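Local coordinates for protein aldo-keto reductase AKR2E4 (Bombyx mori, PDB 3WCZ) that reduces 3-dehydroecdysone with NADPH as cosubstrate, a steroid-converting activity that may help regulate molting in the silkworm, at residues Val99-Glu104 with Asp115-His120. Numbering follows the deposited sequence.
With NAP (NADP nicotinamide-adenine-dinucleotide phosphate), chain B.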
loop_
_atom_site.group_PDB
_atom_site.type_symbol
_atom_site.label_atom_id
_atom_site.label_comp_id
_atom_site.label_asym_id
_atom_site.label_seq_id
_atom_site.Cartn_x
_atom_site.Cartn_y
_atom_site.Cartn_z
ATOM N N VAL A 99 6.561 3.315 -19.329
ATOM C CA VAL A 99 7.097 4.649 -19.146
ATOM C C VAL A 99 6.032 5.724 -19.422
ATOM O O VAL A 99 5.881 6.640 -18.613
ATOM C CB VAL A 99 8.441 4.848 -19.923
ATOM C CG1 VAL A 99 8.852 6.311 -19.972
ATOM C CG2 VAL A 99 9.545 4.019 -19.265
ATOM N N PRO A 100 5.301 5.637 -20.558
ATOM C CA PRO A 100 4.256 6.639 -20.773
ATOM C C PRO A 100 3.180 6.645 -19.682
ATOM O O PRO A 100 2.669 7.719 -19.342
ATOM C CB PRO A 100 3.690 6.252 -22.150
ATOM C CG PRO A 100 4.853 5.620 -22.852
ATOM C CD PRO A 100 5.571 4.846 -21.775
ATOM N N ALA A 101 2.818 5.479 -19.159
ATOM C CA ALA A 101 1.816 5.458 -18.094
ATOM C C ALA A 101 2.350 6.177 -16.849
ATOM O O ALA A 101 1.618 6.902 -16.165
ATOM C CB ALA A 101 1.415 4.031 -17.750
ATOM N N LEU A 102 3.623 5.970 -16.559
ATOM C CA LEU A 102 4.247 6.663 -15.423
ATOM C C LEU A 102 4.294 8.170 -15.665
ATOM O O LEU A 102 4.003 8.968 -14.763
ATOM C CB LEU A 102 5.628 6.117 -15.140
ATOM C CG LEU A 102 6.444 6.840 -14.061
ATOM C CD1 LEU A 102 5.713 6.901 -12.734
ATOM C CD2 LEU A 102 7.751 6.140 -13.847
ATOM N N GLN A 103 4.639 8.573 -16.887
ATOM C CA GLN A 103 4.691 9.992 -17.196
ATOM C C GLN A 103 3.306 10.627 -17.037
ATOM O O GLN A 103 3.186 11.771 -16.596
ATOM C CB GLN A 103 5.213 10.196 -18.621
ATOM C CG GLN A 103 6.673 9.815 -18.802
ATOM C CD GLN A 103 7.118 9.810 -20.274
ATOM O OE1 GLN A 103 6.394 9.342 -21.142
ATOM N NE2 GLN A 103 8.309 10.319 -20.534
ATOM N N GLU A 104 2.258 9.891 -17.388
ATOM C CA GLU A 104 0.906 10.375 -17.196
ATOM C C GLU A 104 0.597 10.539 -15.704
ATOM O O GLU A 104 0.028 11.559 -15.277
ATOM C CB GLU A 104 -0.094 9.442 -17.892
ATOM C CG GLU A 104 -1.532 9.763 -17.694
ATOM C CD GLU A 104 -2.429 8.898 -18.573
ATOM O OE1 GLU A 104 -1.965 8.491 -19.670
ATOM O OE2 GLU A 104 -3.586 8.634 -18.176
ATOM N N ASP A 115 8.821 8.068 -6.157
ATOM C CA ASP A 115 9.751 7.343 -5.295
ATOM C C ASP A 115 9.605 5.849 -5.463
ATOM O O ASP A 115 10.590 5.122 -5.455
ATOM C CB ASP A 115 9.536 7.775 -3.844
ATOM C CG ASP A 115 9.898 9.203 -3.647
ATOM O OD1 ASP A 115 11.119 9.470 -3.435
ATOM O OD2 ASP A 115 9.011 10.072 -3.783
ATOM N N LEU A 116 8.375 5.370 -5.655
ATOM C CA LEU A 116 8.115 3.940 -5.832
ATOM C C LEU A 116 7.008 3.780 -6.850
ATOM O O LEU A 116 5.937 4.337 -6.699
ATOM C CB LEU A 116 7.696 3.302 -4.499
ATOM C CG LEU A 116 7.375 1.818 -4.533
ATOM C CD1 LEU A 116 8.498 0.962 -5.020
ATOM C CD2 LEU A 116 6.987 1.400 -3.132
ATOM N N TYR A 117 7.295 3.028 -7.903
ATOM C CA TYR A 117 6.291 2.629 -8.889
ATOM C C TYR A 117 6.066 1.137 -8.771
ATOM O O TYR A 117 7.012 0.346 -8.740
ATOM C CB TYR A 117 6.762 2.968 -10.285
ATOM C CG TYR A 117 5.686 3.103 -11.329
ATOM C CD1 TYR A 117 4.468 3.688 -11.042
ATOM C CD2 TYR A 117 5.898 2.699 -12.639
ATOM C CE1 TYR A 117 3.496 3.859 -12.012
ATOM C CE2 TYR A 117 4.931 2.858 -13.613
ATOM C CZ TYR A 117 3.734 3.444 -13.292
ATOM O OH TYR A 117 2.803 3.621 -14.300
ATOM N N LEU A 118 4.792 0.743 -8.684
ATOM C CA LEU A 118 4.392 -0.651 -8.528
ATOM C C LEU A 118 3.563 -1.138 -9.690
ATOM O O LEU A 118 2.664 -0.421 -10.152
ATOM C CB LEU A 118 3.535 -0.815 -7.270
ATOM C CG LEU A 118 4.191 -0.382 -5.956
ATOM C CD1 LEU A 118 3.198 -0.555 -4.818
ATOM C CD2 LEU A 118 5.436 -1.154 -5.657
ATOM N N ILE A 119 3.790 -2.385 -10.090
ATOM C CA ILE A 119 2.834 -3.053 -10.952
ATOM C C ILE A 119 1.624 -3.387 -10.068
ATOM O O ILE A 119 1.769 -4.119 -9.079
ATOM C CB ILE A 119 3.405 -4.352 -11.557
ATOM C CG1 ILE A 119 4.694 -4.081 -12.338
ATOM C CG2 ILE A 119 2.338 -5.014 -12.439
ATOM C CD1 ILE A 119 5.224 -5.338 -13.034
ATOM N N HIS A 120 0.440 -2.873 -10.384
ATOM C CA HIS A 120 -0.699 -2.950 -9.459
ATOM C C HIS A 120 -1.203 -4.382 -9.267
ATOM O O HIS A 120 -1.532 -4.785 -8.155
ATOM C CB HIS A 120 -1.822 -2.016 -9.972
ATOM C CG HIS A 120 -2.791 -1.576 -8.918
ATOM N ND1 HIS A 120 -3.384 -0.334 -8.938
ATOM C CD2 HIS A 120 -3.290 -2.221 -7.835
ATOM C CE1 HIS A 120 -4.208 -0.234 -7.902
ATOM N NE2 HIS A 120 -4.153 -1.358 -7.208
HETATM P PA NAP B . -8.221 0.702 5.386
HETATM O O1A NAP B . -7.116 1.643 5.631
HETATM O O2A NAP B . -8.094 -0.735 5.536
HETATM O O5B NAP B . -9.553 1.127 6.079
HETATM C C5B NAP B . -10.040 2.431 5.979
HETATM C C4B NAP B . -11.293 2.692 6.802
HETATM O O4B NAP B . -10.952 2.701 8.202
HETATM C C3B NAP B . -12.018 3.951 6.520
HETATM O O3B NAP B . -13.393 3.669 6.626
HETATM C C2B NAP B . -11.554 4.840 7.570
HETATM O O2B NAP B . -12.442 5.897 7.875
HETATM C C1B NAP B . -11.377 3.924 8.752
HETATM N N9A NAP B . -10.373 4.296 9.726
HETATM C C8A NAP B . -9.152 4.797 9.444
HETATM N N7A NAP B . -8.421 4.924 10.533
HETATM C C5A NAP B . -9.185 4.499 11.588
HETATM C C6A NAP B . -8.958 4.401 12.964
HETATM N N6A NAP B . -7.775 4.797 13.596
HETATM N N1A NAP B . -9.970 3.922 13.709
HETATM C C2A NAP B . -11.119 3.542 13.151
HETATM N N3A NAP B . -11.370 3.610 11.833
HETATM C C4A NAP B . -10.388 4.080 11.049
HETATM O O3 NAP B . -8.706 0.999 3.868
HETATM P PN NAP B . -8.361 0.548 2.379
HETATM O O1N NAP B . -8.623 1.752 1.551
HETATM O O2N NAP B . -9.108 -0.708 2.097
HETATM O O5D NAP B . -6.816 0.176 2.349
HETATM C C5D NAP B . -5.845 1.126 2.633
HETATM C C4D NAP B . -5.014 1.603 1.435
HETATM O O4D NAP B . -4.255 0.545 0.880
HETATM C C3D NAP B . -5.812 2.103 0.274
HETATM O O3D NAP B . -6.414 3.357 0.522
HETATM C C2D NAP B . -4.830 2.078 -0.788
HETATM O O2D NAP B . -3.917 3.130 -0.650
HETATM C C1D NAP B . -4.166 0.742 -0.536
HETATM N N1N NAP B . -4.705 -0.448 -1.205
HETATM C C2N NAP B . -4.025 -1.018 -2.218
HETATM C C3N NAP B . -4.521 -2.140 -2.832
HETATM C C7N NAP B . -3.689 -2.735 -3.904
HETATM O O7N NAP B . -2.453 -2.537 -3.987
HETATM N N7N NAP B . -4.305 -3.625 -4.710
HETATM C C4N NAP B . -5.773 -2.675 -2.475
HETATM C C5N NAP B . -6.468 -2.088 -1.409
HETATM C C6N NAP B . -5.891 -0.977 -0.806
HETATM P P2B NAP B . -11.994 7.435 7.852
HETATM O O1X NAP B . -13.303 8.187 8.160
HETATM O O2X NAP B . -11.018 7.637 8.928
HETATM O O3X NAP B . -11.461 7.725 6.471
#
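L102 lies over the ring of Y117, and this packing joins a helix to the strand that follows it in a beta-alpha-beta unit of the TIM barrel: strand 83-88, helix 95-109, strand 114-119. The closest pair of CA atoms, those of L102 and Y117, is 7.9 Å apart, so side chains bridge the gap.

The main apolar evidence is a CH-pi contact. CD1 of L102 stands 3.8 Å from the centroid of the Y117 ring, only 10° off the ring normal, and therefore over the face. CB of L102 meets CE2 of Y117 at 3.7 Å; the two side chains lie antiparallel, so the base of L102 meets the hydroxyl end of Y117. CG anti to the backbone N (chi1 174°) sends the L102 side chain toward the strand, and chi2 of 56° sets CD1 over the ring.

The polar end of the tyrosine behaves differently. Y117 OH comes within 3.4 Å of L102 N, but the angle is too poor for a hydrogen bond; A101 CB lies 3.7 Å from Y117 OH. A101 and Y117 also both touch L88, while M143 of helix 136-148 packs against Y117. Were Y117 replaced by an alanine, L102 CD1 would probably lose the aromatic face it rests on, and a gap would open between helix and strand.

Within the two segments the cofactor is met by H120, just past the C-terminal end of the strand, where TIM barrels place their active sites. H120 belongs to the NADP pocket and meets W89 edge-to-face. The nicotinamide amide comes to the edge of the H120 ring, near its plane, with NAP N7N 3.4 Å from H120 NE2.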